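Putative nisin-resistance protein (Streptococcus agalactiae 515, PDB 4Y68) probably cleaves the lantibiotic nisin as a lipoprotein peptidase of family S41, thereby giving the bacterium resistance to it. Local coordinates at residues 180-185 / 273-278; 230-235 / 252-257; 236-241 / 279-284. All coordinates share one frame; numbering follows the deposited sequence.

Contact 1 (180-185 / 273-278); sequences TLFHYT and GIVSDR
R278 reaches back over the end of the strand pair and bonds where regular backbone pairing has already stopped. Its NH1 donates to T180 O at 2.9 Å, lying in the plane of the carbonyl, while the oxygen lies close to the guanidinium plane. R278 CG passes T180 CG2 at 4.0 Å, and the chi3 bend beyond it (-55°) then turns the guanidinium onto that carbonyl. Beside it, water 1 bridges the diverging backbones, donating to L181 O and accepting from R278 N at 2.8 Å, and it also lies over the centre of one guanidinium face.

From H183 onward the pairing is regular and antiparallel. H183 and S276 form a hydrogen-bonded pair in which H183 N meets S276 O at 2.9 Å. The non-hydrogen-bonded pair Y184-V275 follows, then hydrogen-bonded T185-I274. S276 OG lies 3.5 Å from H183 CB, and water 2 links this hydroxyl to T185 OG1 on the same face; H183 ND1 is hydrogen-bonded to T193 OG1. On the other face V275 CG2 approaches Y184 CB at 4.3 Å.

Strand 180-185 thus lies between strands 191-195 and 267-276; L181 and F182 together face I194 as a classic beta bulge. F182 and V275 pack on M232 and L235 of helix 229-235, and R278 NH2 bonds S236 O and K238 O just beyond it.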
ATOM      1  N   THR A 180      14.506   3.346   9.165  1.00 22.01           N
ATOM      2  CA  THR A 180      14.062   3.372   7.791  1.00 26.33           C
ATOM      3  C   THR A 180      13.306   2.096   7.418  1.00 22.90           C
ATOM      4  O   THR A 180      13.749   1.001   7.698  1.00 22.14           O
ATOM      5  CB  THR A 180      15.263   3.569   6.853  1.00 27.71           C
ATOM      6  OG1 THR A 180      15.712   4.932   6.939  1.00 25.03           O
ATOM      7  CG2 THR A 180      14.884   3.245   5.429  1.00 22.54           C
ATOM      8  N   LEU A 181      12.140   2.260   6.813  1.00 23.21           N
ATOM      9  CA  LEU A 181      11.374   1.127   6.311  1.00 19.42           C
ATOM     10  C   LEU A 181      11.605   0.916   4.812  1.00 20.25           C
ATOM     11  O   LEU A 181      11.917  -0.197   4.387  1.00 20.16           O
ATOM     12  CB  LEU A 181       9.890   1.328   6.614  1.00 19.75           C
ATOM     13  CG  LEU A 181       9.371   0.785   7.951  1.00 26.82           C
ATOM     14  CD1 LEU A 181      10.465   0.413   8.938  1.00 19.79           C
ATOM     15  CD2 LEU A 181       8.376   1.740   8.571  1.00 24.74           C
ATOM     16  N   PHE A 182      11.419   1.969   4.016  1.00 17.14           N
ATOM     17  CA  PHE A 182      11.817   1.970   2.605  1.00 20.93           C
ATOM     18  C   PHE A 182      12.031   3.428   2.176  1.00 22.93           C
ATOM     19  O   PHE A 182      11.701   4.335   2.927  1.00 22.95           O
ATOM     20  CB  PHE A 182      10.774   1.262   1.705  1.00 18.18           C
ATOM     21  CG  PHE A 182       9.389   1.849   1.800  1.00 21.28           C
ATOM     22  CD1 PHE A 182       8.482   1.380   2.736  1.00 18.54           C
ATOM     23  CD2 PHE A 182       9.002   2.879   0.970  1.00 20.88           C
ATOM     24  CE1 PHE A 182       7.213   1.928   2.836  1.00 22.60           C
ATOM     25  CE2 PHE A 182       7.727   3.424   1.064  1.00 22.20           C
ATOM     26  CZ  PHE A 182       6.837   2.957   1.992  1.00 21.97           C
ATOM     27  N   HIS A 183      12.606   3.646   0.991  1.00 24.96           N
ATOM     28  CA  HIS A 183      12.744   5.007   0.420  1.00 23.38           C
ATOM     29  C   HIS A 183      11.845   5.215  -0.797  1.00 22.55           C
ATOM     30  O   HIS A 183      11.388   4.261  -1.422  1.00 23.68           O
ATOM     31  CB  HIS A 183      14.185   5.285  -0.009  1.00 23.95           C
ATOM     32  CG  HIS A 183      15.206   4.871   0.995  1.00 25.12           C
ATOM     33  ND1 HIS A 183      15.578   5.671   2.053  1.00 29.50           N
ATOM     34  CD2 HIS A 183      15.955   3.749   1.089  1.00 27.04           C
ATOM     35  CE1 HIS A 183      16.505   5.056   2.761  1.00 30.13           C
ATOM     36  NE2 HIS A 183      16.753   3.887   2.198  1.00 30.21           N
ATOM     37  N   TYR A 184      11.609   6.468  -1.162  1.00 24.90           N
ATOM     38  CA  TYR A 184      10.908   6.721  -2.407  1.00 23.45           C
ATOM     39  C   TYR A 184      11.354   8.064  -2.989  1.00 25.03           C
ATOM     40  O   TYR A 184      11.659   9.008  -2.257  1.00 27.54           O
ATOM     41  CB  TYR A 184       9.380   6.653  -2.201  1.00 21.51           C
ATOM     42  CG  TYR A 184       8.815   7.681  -1.256  1.00 22.81           C
ATOM     43  CD1 TYR A 184       9.032   7.592   0.121  1.00 28.85           C
ATOM     44  CD2 TYR A 184       8.052   8.739  -1.733  1.00 27.92           C
ATOM     45  CE1 TYR A 184       8.503   8.550   1.000  1.00 28.25           C
ATOM     46  CE2 TYR A 184       7.525   9.692  -0.877  1.00 31.91           C
ATOM     47  CZ  TYR A 184       7.756   9.599   0.487  1.00 29.07           C
ATOM     48  OH  TYR A 184       7.223  10.548   1.323  1.00 33.22           O
ATOM     49  N   THR A 185      11.416   8.133  -4.313  1.00 23.80           N
ATOM     50  CA  THR A 185      11.877   9.336  -5.010  1.00 25.92           C
ATOM     51  C   THR A 185      10.832   9.848  -5.994  1.00 22.55           C
ATOM     52  O   THR A 185      10.281   9.052  -6.746  1.00 22.67           O
ATOM     53  CB  THR A 185      13.187   9.040  -5.777  1.00 26.51           C
ATOM     54  OG1 THR A 185      14.149   8.505  -4.866  1.00 26.17           O
ATOM     55  CG2 THR A 185      13.737  10.309  -6.479  1.00 26.14           C
ATOM     56  N   GLY A 273       5.989   8.230  -6.691  1.00 19.01           N
ATOM     57  CA  GLY A 273       7.267   7.794  -6.165  1.00 22.97           C
ATOM     58  C   GLY A 273       7.721   6.411  -6.615  1.00 24.01           C
ATOM     59  O   GLY A 273       6.962   5.436  -6.585  1.00 20.96           O
ATOM     60  N   ILE A 274       8.959   6.358  -7.081  1.00 20.59           N
ATOM     61  CA  ILE A 274       9.677   5.114  -7.305  1.00 23.22           C
ATOM     62  C   ILE A 274      10.213   4.691  -5.964  1.00 21.95           C
ATOM     63  O   ILE A 274      10.389   5.539  -5.090  1.00 26.45           O
ATOM     64  CB  ILE A 274      10.822   5.297  -8.324  1.00 26.03           C
ATOM     65  CG1 ILE A 274      10.273   5.125  -9.727  1.00 26.79           C
ATOM     66  CG2 ILE A 274      11.920   4.276  -8.113  1.00 35.02           C
ATOM     67  CD1 ILE A 274       9.377   6.195 -10.101  1.00 32.60           C
ATOM     68  N   VAL A 275      10.483   3.402  -5.792  1.00 23.98           N
ATOM     69  CA  VAL A 275      10.745   2.849  -4.467  1.00 20.83           C
ATOM     70  C   VAL A 275      12.088   2.100  -4.387  1.00 22.77           C
ATOM     71  O   VAL A 275      12.518   1.452  -5.348  1.00 20.62           O
ATOM     72  CB  VAL A 275       9.584   1.906  -4.056  1.00 22.01           C
ATOM     73  CG1 VAL A 275      10.004   0.953  -2.969  1.00 25.18           C
ATOM     74  CG2 VAL A 275       8.359   2.720  -3.596  1.00 25.27           C
ATOM     75  N   SER A 276      12.763   2.181  -3.245  1.00 21.05           N
ATOM     76  CA  SER A 276      13.893   1.284  -3.011  1.00 19.75           C
ATOM     77  C   SER A 276      13.869   0.774  -1.585  1.00 17.92           C
ATOM     78  O   SER A 276      13.424   1.469  -0.698  1.00 20.71           O
ATOM     79  CB  SER A 276      15.213   1.987  -3.316  1.00 21.78           C
ATOM     80  OG  SER A 276      15.276   3.183  -2.585  1.00 27.75           O
ATOM     81  N   ASP A 277      14.333  -0.449  -1.372  1.00 21.80           N
ATOM     82  CA  ASP A 277      14.350  -1.034  -0.040  1.00 23.29           C
ATOM     83  C   ASP A 277      15.645  -0.643   0.696  1.00 25.52           C
ATOM     84  O   ASP A 277      16.478   0.087   0.139  1.00 27.43           O
ATOM     85  CB  ASP A 277      14.163  -2.566  -0.110  1.00 21.39           C
ATOM     86  CG  ASP A 277      15.266  -3.274  -0.886  1.00 25.67           C
ATOM     87  OD1 ASP A 277      16.415  -2.803  -0.908  1.00 24.46           O
ATOM     88  OD2 ASP A 277      14.976  -4.326  -1.484  1.00 31.75           O
ATOM     89  N   ARG A 278      15.782  -1.089   1.946  1.00 24.24           N
ATOM     90  CA  ARG A 278      16.950  -0.765   2.785  1.00 27.00           C
ATOM     91  C   ARG A 278      18.265  -1.205   2.130  1.00 32.47           C
ATOM     92  O   ARG A 278      19.313  -0.616   2.372  1.00 30.06           O
ATOM     93  CB  ARG A 278      16.834  -1.421   4.180  1.00 24.73           C
ATOM     94  CG  ARG A 278      16.136  -0.555   5.223  1.00 32.36           C
ATOM     95  CD  ARG A 278      16.117  -1.206   6.639  1.00 31.28           C
ATOM     96  NE  ARG A 278      15.513  -2.514   6.526  1.00 23.90           N
ATOM     97  CZ  ARG A 278      14.257  -2.800   6.847  1.00 24.18           C
ATOM     98  NH1 ARG A 278      13.456  -1.884   7.393  1.00 19.75           N
ATOM     99  NH2 ARG A 278      13.812  -4.036   6.636  1.00 27.05           N
TER
HETATM  100  O   HOH W   1      13.468  -2.040   3.149  1.00 21.88           O
HETATM  101  O   HOH W   2      13.922   5.385  -4.013  1.00 13.76           O

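Contact 2 (230-235 / 252-257); sequences AEMTFL and GYTTVN
E231 projects from helix 229-235 toward the loop before strand 256-261 and presents its carboxylate to two successive backbone amides, so that one side chain of the helix holds the turn leading into that strand of this S41 peptidase fold. The side chain runs extended beyond CG, which places both oxygens at the loop. OE1 accepts from Y253 N at 2.8 Å through its syn lone pair. OE2 takes G252 N at 2.9 Å, also on the syn side but with the donor 32° out of the carboxylate plane, and has a weak second bond to Y253 N. Outside the two segments, S228 N bonds OE1 and T250 OG1 bonds OE2, so this buried group has two donors at OE1 and, besides the weak bond, two at OE2. As in other S41 peptidases, where the nucleophilic serine lies at the start of such a helix, this end of the helix probably borders the active site, and it is there that E231 OE1 accepts from S228 N.

T254, the centre of an inverse gamma turn, lies alongside. Its CG2 methyl touches E231 CB, 3.9 Å away, and, more distantly, L235 CD1, at 4.3 Å, whereas its OG1 bonds T286 O. The turn is closed by a weak bond from T255 N to Y253 O.

M232 approaches from the next position of the helix. Its CA-CB bond does not aim at the loop, but bends at chi2 (63°) and chi3 (72°) curl the thioether inward, with SD 4.1 Å from T254 CA. The terminal methyl completes the contact over the backbone oxygens of the loop: M232 CE rests 3.6 Å from T255 O and 3.9 Å from Y253 O.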
ATOM      1  N   ALA A 230       0.684  -3.798   0.715  1.00 19.43           N
ATOM      2  CA  ALA A 230       1.139  -5.102   1.148  1.00 19.06           C
ATOM      3  C   ALA A 230       2.547  -5.342   0.644  1.00 18.46           C
ATOM      4  O   ALA A 230       3.368  -5.917   1.348  1.00 18.14           O
ATOM      5  CB  ALA A 230       0.187  -6.200   0.644  1.00 17.48           C
ATOM      6  N   GLU A 231       2.826  -4.912  -0.588  1.00 17.99           N
ATOM      7  CA  GLU A 231       4.178  -5.047  -1.116  1.00 18.80           C
ATOM      8  C   GLU A 231       5.156  -4.136  -0.346  1.00 19.63           C
ATOM      9  O   GLU A 231       6.250  -4.559  -0.014  1.00 16.49           O
ATOM     10  CB  GLU A 231       4.209  -4.735  -2.597  1.00 21.17           C
ATOM     11  CG  GLU A 231       3.626  -5.825  -3.444  1.00 18.40           C
ATOM     12  CD  GLU A 231       3.586  -5.440  -4.884  1.00 18.95           C
ATOM     13  OE1 GLU A 231       2.798  -4.519  -5.232  1.00 22.15           O
ATOM     14  OE2 GLU A 231       4.363  -6.032  -5.658  1.00 21.12           O
ATOM     15  N   MET A 232       4.740  -2.908  -0.033  1.00 20.18           N
ATOM     16  CA  MET A 232       5.604  -1.996   0.722  1.00 19.86           C
ATOM     17  C   MET A 232       5.754  -2.430   2.181  1.00 23.65           C
ATOM     18  O   MET A 232       6.767  -2.128   2.813  1.00 23.15           O
ATOM     19  CB  MET A 232       5.086  -0.555   0.662  1.00 17.52           C
ATOM     20  CG  MET A 232       5.919   0.320  -0.301  1.00 25.66           C
ATOM     21  SD  MET A 232       5.777  -0.300  -1.993  1.00 23.17           S
ATOM     22  CE  MET A 232       4.076   0.231  -2.249  1.00 19.76           C
ATOM     23  N   THR A 233       4.744  -3.117   2.711  1.00 19.76           N
ATOM     24  CA  THR A 233       4.877  -3.784   3.992  1.00 19.41           C
ATOM     25  C   THR A 233       5.894  -4.911   3.883  1.00 22.33           C
ATOM     26  O   THR A 233       6.739  -5.066   4.765  1.00 22.65           O
ATOM     27  CB  THR A 233       3.540  -4.350   4.500  1.00 17.65           C
ATOM     28  OG1 THR A 233       2.667  -3.261   4.764  1.00 20.48           O
ATOM     29  CG2 THR A 233       3.750  -5.137   5.801  1.00 18.95           C
ATOM     30  N   PHE A 234       5.803  -5.697   2.811  1.00 19.95           N
ATOM     31  CA  PHE A 234       6.802  -6.724   2.545  1.00 17.71           C
ATOM     32  C   PHE A 234       8.196  -6.106   2.465  1.00 21.26           C
ATOM     33  O   PHE A 234       9.116  -6.631   3.047  1.00 20.96           O
ATOM     34  CB  PHE A 234       6.484  -7.469   1.236  1.00 21.25           C
ATOM     35  CG  PHE A 234       7.428  -8.606   0.922  1.00 20.90           C
ATOM     36  CD1 PHE A 234       8.169  -9.217   1.915  1.00 28.49           C
ATOM     37  CD2 PHE A 234       7.571  -9.063  -0.375  1.00 30.50           C
ATOM     38  CE1 PHE A 234       9.036 -10.261   1.625  1.00 27.31           C
ATOM     39  CE2 PHE A 234       8.438 -10.111  -0.676  1.00 31.07           C
ATOM     40  CZ  PHE A 234       9.169 -10.705   0.327  1.00 30.43           C
ATOM     41  N   LEU A 235       8.359  -4.997   1.737  1.00 19.74           N
ATOM     42  CA  LEU A 235       9.683  -4.375   1.624  1.00 20.94           C
ATOM     43  C   LEU A 235      10.243  -3.952   2.980  1.00 19.86           C
ATOM     44  O   LEU A 235      11.446  -3.977   3.186  1.00 21.23           O
ATOM     45  CB  LEU A 235       9.639  -3.163   0.690  1.00 22.72           C
ATOM     46  CG  LEU A 235       9.449  -3.571  -0.764  1.00 22.93           C
ATOM     47  CD1 LEU A 235       9.528  -2.362  -1.706  1.00 22.67           C
ATOM     48  CD2 LEU A 235      10.505  -4.611  -1.113  1.00 20.70           C
ATOM     49  N   GLY A 252       3.442  -6.558  -8.344  1.00 23.82           N
ATOM     50  CA  GLY A 252       4.235  -5.556  -9.039  1.00 21.10           C
ATOM     51  C   GLY A 252       3.612  -4.175  -9.025  1.00 23.70           C
ATOM     52  O   GLY A 252       3.545  -3.513 -10.062  1.00 22.76           O
ATOM     53  N   TYR A 253       3.157  -3.726  -7.852  1.00 22.67           N
ATOM     54  CA  TYR A 253       2.607  -2.371  -7.715  1.00 19.61           C
ATOM     55  C   TYR A 253       3.465  -1.630  -6.704  1.00 23.93           C
ATOM     56  O   TYR A 253       2.972  -0.913  -5.814  1.00 23.36           O
ATOM     57  CB  TYR A 253       1.118  -2.406  -7.325  1.00 20.13           C
ATOM     58  CG  TYR A 253       0.241  -2.867  -8.485  1.00 21.17           C
ATOM     59  CD1 TYR A 253      -0.409  -1.954  -9.297  1.00 22.80           C
ATOM     60  CD2 TYR A 253       0.102  -4.211  -8.782  1.00 28.55           C
ATOM     61  CE1 TYR A 253      -1.182  -2.361 -10.366  1.00 26.90           C
ATOM     62  CE2 TYR A 253      -0.659  -4.640  -9.860  1.00 27.60           C
ATOM     63  CZ  TYR A 253      -1.304  -3.707 -10.644  1.00 32.13           C
ATOM     64  OH  TYR A 253      -2.076  -4.123 -11.704  1.00 35.54           O
ATOM     65  N   THR A 254       4.771  -1.829  -6.853  1.00 20.11           N
ATOM     66  CA  THR A 254       5.738  -1.221  -5.971  1.00 19.11           C
ATOM     67  C   THR A 254       5.993   0.205  -6.454  1.00 23.17           C
ATOM     68  O   THR A 254       7.024   0.506  -7.048  1.00 22.80           O
ATOM     69  CB  THR A 254       7.054  -2.044  -5.902  1.00 20.60           C
ATOM     70  OG1 THR A 254       7.397  -2.528  -7.212  1.00 21.78           O
ATOM     71  CG2 THR A 254       6.871  -3.258  -4.975  1.00 21.44           C
ATOM     72  N   THR A 255       5.012   1.073  -6.217  1.00 21.90           N
ATOM     73  CA  THR A 255       5.225   2.507  -6.307  1.00 21.87           C
ATOM     74  C   THR A 255       4.400   3.186  -5.234  1.00 21.71           C
ATOM     75  O   THR A 255       3.342   2.685  -4.830  1.00 20.73           O
ATOM     76  CB  THR A 255       4.865   3.088  -7.694  1.00 20.12           C
ATOM     77  OG1 THR A 255       3.601   2.560  -8.137  1.00 24.64           O
ATOM     78  CG2 THR A 255       5.948   2.740  -8.707  1.00 21.98           C
ATOM     79  N   VAL A 256       4.887   4.328  -4.765  1.00 20.96           N
ATOM     80  CA  VAL A 256       4.113   5.132  -3.830  1.00 18.54           C
ATOM     81  C   VAL A 256       3.044   5.965  -4.563  1.00 21.45           C
ATOM     82  O   VAL A 256       3.318   6.601  -5.591  1.00 20.76           O
ATOM     83  CB  VAL A 256       5.052   6.035  -3.010  1.00 22.45           C
ATOM     84  CG1 VAL A 256       4.270   7.163  -2.328  1.00 25.57           C
ATOM     85  CG2 VAL A 256       5.827   5.190  -1.987  1.00 19.87           C
ATOM     86  N   ASN A 257       1.815   5.937  -4.065  1.00 18.76           N
ATOM     87  CA  ASN A 257       0.774   6.841  -4.549  1.00 18.70           C
ATOM     88  C   ASN A 257       0.448   7.947  -3.561  1.00 22.62           C
ATOM     89  O   ASN A 257       0.633   7.796  -2.348  1.00 22.04           O
ATOM     90  CB  ASN A 257      -0.525   6.093  -4.854  1.00 21.93           C
ATOM     91  CG  ASN A 257      -0.401   5.156  -6.036  1.00 21.14           C
ATOM     92  OD1 ASN A 257       0.546   5.245  -6.823  1.00 18.14           O
ATOM     93  ND2 ASN A 257      -1.364   4.240  -6.162  1.00 22.58           N
TER

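Contact 3 (236-241 / 279-284); sequences SFKGLP and QGYKYE
The Q279 amide lies flat beneath G239, whose CA stands over one of its faces, 3.6 Å from Q279 CD. On the opposite face the nearby ring of Y281 comes up steeply, with Y281 CE2 4.3 Å from Q279 CD. At the oxygen end of the amide, close to its plane, sits the ammonium group of K238: NZ donates to Q279 OE1 at 2.8 Å, nearly in line with the carbonyl bond (C=O...N angle 162°). The same NZ stands obliquely to the Y281 ring, 3.7 Å from Y281 CD2, so the lysine is bonded to the amide oxygen and also touches an aromatic side chain. K238 crosses both Q279 and Y281 at about a right angle.

The segment 236-241 is the loop leaving helix 229-235, and F237 to L240 form a type II beta turn closed by L240 N to F237 O at 3.1 Å. G239 takes the third position with a positive phi of 83°, where the absence of a side chain allows the Q279 amide to lie close against the backbone. K238, at the second position, points toward the 279-284 segment.

Bends at chi2 and chi3 kink the lysine chain, and on the way to Q279 its CE is met by the hydroxyl of the buried Y283, with K238 CE 3.7 Å from Y283 OH. That phenol is in turn hydrogen-bonded to D277 OD2, to which K238 NZ makes a long, weak ion pair; D277 OD1 accepts from Y281 N, fixing the backbone of the turn from which the tyrosine projects.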
ATOM      1  N   SER A 236       9.366  -3.574   3.903  1.00 22.45           N
ATOM      2  CA  SER A 236       9.804  -3.084   5.207  1.00 22.36           C
ATOM      3  C   SER A 236      10.516  -4.152   6.044  1.00 22.23           C
ATOM      4  O   SER A 236      11.171  -3.815   7.020  1.00 24.05           O
ATOM      5  CB  SER A 236       8.619  -2.552   5.997  1.00 22.04           C
ATOM      6  OG  SER A 236       7.924  -1.575   5.269  1.00 21.28           O
ATOM      7  N   PHE A 237      10.364  -5.424   5.669  1.00 24.06           N
ATOM      8  CA  PHE A 237      11.071  -6.539   6.329  1.00 25.42           C
ATOM      9  C   PHE A 237      12.336  -6.967   5.590  1.00 27.58           C
ATOM     10  O   PHE A 237      13.102  -7.786   6.100  1.00 29.16           O
ATOM     11  CB  PHE A 237      10.159  -7.766   6.470  1.00 19.15           C
ATOM     12  CG  PHE A 237       9.031  -7.580   7.457  1.00 21.71           C
ATOM     13  CD1 PHE A 237       9.169  -7.990   8.775  1.00 18.60           C
ATOM     14  CD2 PHE A 237       7.829  -7.006   7.062  1.00 19.46           C
ATOM     15  CE1 PHE A 237       8.136  -7.829   9.688  1.00 19.92           C
ATOM     16  CE2 PHE A 237       6.796  -6.832   7.964  1.00 20.74           C
ATOM     17  CZ  PHE A 237       6.947  -7.254   9.290  1.00 24.29           C
ATOM     18  N   LYS A 238      12.555  -6.433   4.390  1.00 22.74           N
ATOM     19  CA  LYS A 238      13.664  -6.900   3.553  1.00 28.42           C
ATOM     20  C   LYS A 238      15.012  -6.556   4.136  1.00 27.10           C
ATOM     21  O   LYS A 238      15.229  -5.449   4.615  1.00 30.29           O
ATOM     22  CB  LYS A 238      13.560  -6.334   2.142  1.00 27.26           C
ATOM     23  CG  LYS A 238      12.849  -7.267   1.183  1.00 31.94           C
ATOM     24  CD  LYS A 238      13.824  -7.991   0.299  1.00 35.15           C
ATOM     25  CE  LYS A 238      14.736  -6.979  -0.375  1.00 41.44           C
ATOM     26  NZ  LYS A 238      15.738  -7.586  -1.286  1.00 44.06           N
ATOM     27  N   GLY A 239      15.920  -7.518   4.088  1.00 24.40           N
ATOM     28  CA  GLY A 239      17.217  -7.370   4.718  1.00 29.43           C
ATOM     29  C   GLY A 239      17.265  -7.668   6.211  1.00 31.70           C
ATOM     30  O   GLY A 239      18.354  -7.726   6.790  1.00 33.34           O
ATOM     31  N   LEU A 240      16.116  -7.837   6.868  1.00 28.38           N
ATOM     32  CA  LEU A 240      16.175  -8.239   8.275  1.00 26.80           C
ATOM     33  C   LEU A 240      16.754  -9.653   8.360  1.00 30.45           C
ATOM     34  O   LEU A 240      16.295 -10.557   7.643  1.00 27.50           O
ATOM     35  CB  LEU A 240      14.801  -8.185   8.939  1.00 26.38           C
ATOM     36  CG  LEU A 240      14.150  -6.812   9.069  1.00 28.82           C
ATOM     37  CD1 LEU A 240      12.909  -6.901   9.936  1.00 25.20           C
ATOM     38  CD2 LEU A 240      15.132  -5.774   9.602  1.00 26.38           C
ATOM     39  N   PRO A 241      17.753  -9.859   9.241  1.00 32.00           N
ATOM     40  CA  PRO A 241      18.494 -11.134   9.240  1.00 30.87           C
ATOM     41  C   PRO A 241      17.683 -12.311   9.770  1.00 29.08           C
ATOM     42  O   PRO A 241      17.997 -13.455   9.464  1.00 30.43           O
ATOM     43  CB  PRO A 241      19.697 -10.846  10.144  1.00 24.93           C
ATOM     44  CG  PRO A 241      19.190  -9.785  11.084  1.00 32.81           C
ATOM     45  CD  PRO A 241      18.282  -8.909  10.237  1.00 30.78           C
ATOM     46  N   GLN A 279      18.192  -2.246   1.306  1.00 27.74           N
ATOM     47  CA  GLN A 279      19.370  -2.880   0.735  1.00 30.16           C
ATOM     48  C   GLN A 279      19.822  -2.166  -0.529  1.00 31.51           C
ATOM     49  O   GLN A 279      20.901  -2.426  -1.050  1.00 32.41           O
ATOM     50  CB  GLN A 279      19.092  -4.359   0.447  1.00 30.99           C
ATOM     51  CG  GLN A 279      18.660  -5.131   1.676  1.00 27.61           C
ATOM     52  CD  GLN A 279      18.509  -6.619   1.418  1.00 36.18           C
ATOM     53  OE1 GLN A 279      17.547  -7.055   0.784  1.00 39.12           O
ATOM     54  NE2 GLN A 279      19.457  -7.409   1.913  1.00 28.97           N
ATOM     55  N   GLY A 280      19.003  -1.234  -0.991  1.00 29.38           N
ATOM     56  CA  GLY A 280      19.335  -0.432  -2.150  1.00 30.95           C
ATOM     57  C   GLY A 280      18.686  -0.884  -3.447  1.00 28.97           C
ATOM     58  O   GLY A 280      18.897  -0.259  -4.482  1.00 28.62           O
ATOM     59  N   TYR A 281      17.914  -1.970  -3.408  1.00 28.30           N
ATOM     60  CA  TYR A 281      17.247  -2.470  -4.617  1.00 29.32           C
ATOM     61  C   TYR A 281      16.118  -1.556  -5.076  1.00 25.68           C
ATOM     62  O   TYR A 281      15.335  -1.089  -4.258  1.00 26.07           O
ATOM     63  CB  TYR A 281      16.682  -3.867  -4.395  1.00 28.27           C
ATOM     64  CG  TYR A 281      17.730  -4.924  -4.227  1.00 37.40           C
ATOM     65  CD1 TYR A 281      18.317  -5.526  -5.329  1.00 41.69           C
ATOM     66  CD2 TYR A 281      18.128  -5.342  -2.957  1.00 36.80           C
ATOM     67  CE1 TYR A 281      19.284  -6.512  -5.173  1.00 42.30           C
ATOM     68  CE2 TYR A 281      19.086  -6.322  -2.796  1.00 37.83           C
ATOM     69  CZ  TYR A 281      19.659  -6.903  -3.905  1.00 39.66           C
ATOM     70  OH  TYR A 281      20.613  -7.878  -3.747  1.00 50.75           O
ATOM     71  N   LYS A 282      16.024  -1.312  -6.375  1.00 22.93           N
ATOM     72  CA  LYS A 282      14.997  -0.395  -6.888  1.00 26.81           C
ATOM     73  C   LYS A 282      13.755  -1.115  -7.412  1.00 24.42           C
ATOM     74  O   LYS A 282      13.846  -2.199  -7.975  1.00 27.14           O
ATOM     75  CB  LYS A 282      15.574   0.490  -7.983  1.00 27.03           C
ATOM     76  CG  LYS A 282      16.700   1.390  -7.498  1.00 32.87           C
ATOM     77  CD  LYS A 282      17.169   2.340  -8.617  1.00 36.99           C
ATOM     78  CE  LYS A 282      18.510   2.994  -8.266  1.00 45.36           C
ATOM     79  NZ  LYS A 282      18.893   4.107  -9.204  1.00 56.44           N
ATOM     80  N   TYR A 283      12.595  -0.508  -7.203  1.00 21.61           N
ATOM     81  CA  TYR A 283      11.333  -1.080  -7.663  1.00 25.44           C
ATOM     82  C   TYR A 283      10.555   0.008  -8.361  1.00 24.62           C
ATOM     83  O   TYR A 283      10.532   1.153  -7.904  1.00 26.16           O
ATOM     84  CB  TYR A 283      10.510  -1.677  -6.495  1.00 23.77           C
ATOM     85  CG  TYR A 283      11.283  -2.699  -5.664  1.00 23.60           C
ATOM     86  CD1 TYR A 283      11.144  -4.061  -5.887  1.00 22.17           C
ATOM     87  CD2 TYR A 283      12.182  -2.289  -4.707  1.00 23.49           C
ATOM     88  CE1 TYR A 283      11.864  -4.972  -5.162  1.00 22.79           C
ATOM     89  CE2 TYR A 283      12.894  -3.189  -3.971  1.00 24.56           C
ATOM     90  CZ  TYR A 283      12.733  -4.527  -4.200  1.00 26.01           C
ATOM     91  OH  TYR A 283      13.451  -5.421  -3.444  1.00 31.98           O
ATOM     92  N   GLU A 284       9.924  -0.340  -9.473  1.00 25.48           N
ATOM     93  CA  GLU A 284       9.050   0.592 -10.163  1.00 24.00           C
ATOM     94  C   GLU A 284       7.909  -0.196 -10.780  1.00 22.47           C
ATOM     95  O   GLU A 284       7.912  -0.474 -11.968  1.00 26.71           O
ATOM     96  CB  GLU A 284       9.820   1.382 -11.222  1.00 22.58           C
ATOM     97  CG  GLU A 284       9.058   2.554 -11.799  1.00 23.22           C
ATOM     98  CD  GLU A 284       9.893   3.391 -12.768  1.00 29.98           C
ATOM     99  OE1 GLU A 284      11.141   3.286 -12.756  1.00 31.55           O
ATOM    100  OE2 GLU A 284       9.295   4.164 -13.547  1.00 29.85           O
TER

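The three contacts meet around strand 267-276 and helix 229-235. Contacts 1 and 2 join where F182 CZ packs on M232 CG at 3.6 Å and where V256 N probably bonds G273 O at 3.0 Å. Contacts 1 and 3, with centres about 8 Å apart, share a probable hydrogen bond from Y283 N to V275 O at 2.7 Å. Contacts 2 and 3 touch through L235 CD2 and Y283 CZ at 3.8 Å. Contact 2 is probably the one by the active site, at the start of the helix where S41 peptidases carry the nucleophile and with T255 OG1 bonded to H90 ND1; contacts 1 and 3 lie about 9 and 11 Å from it, centre to centre.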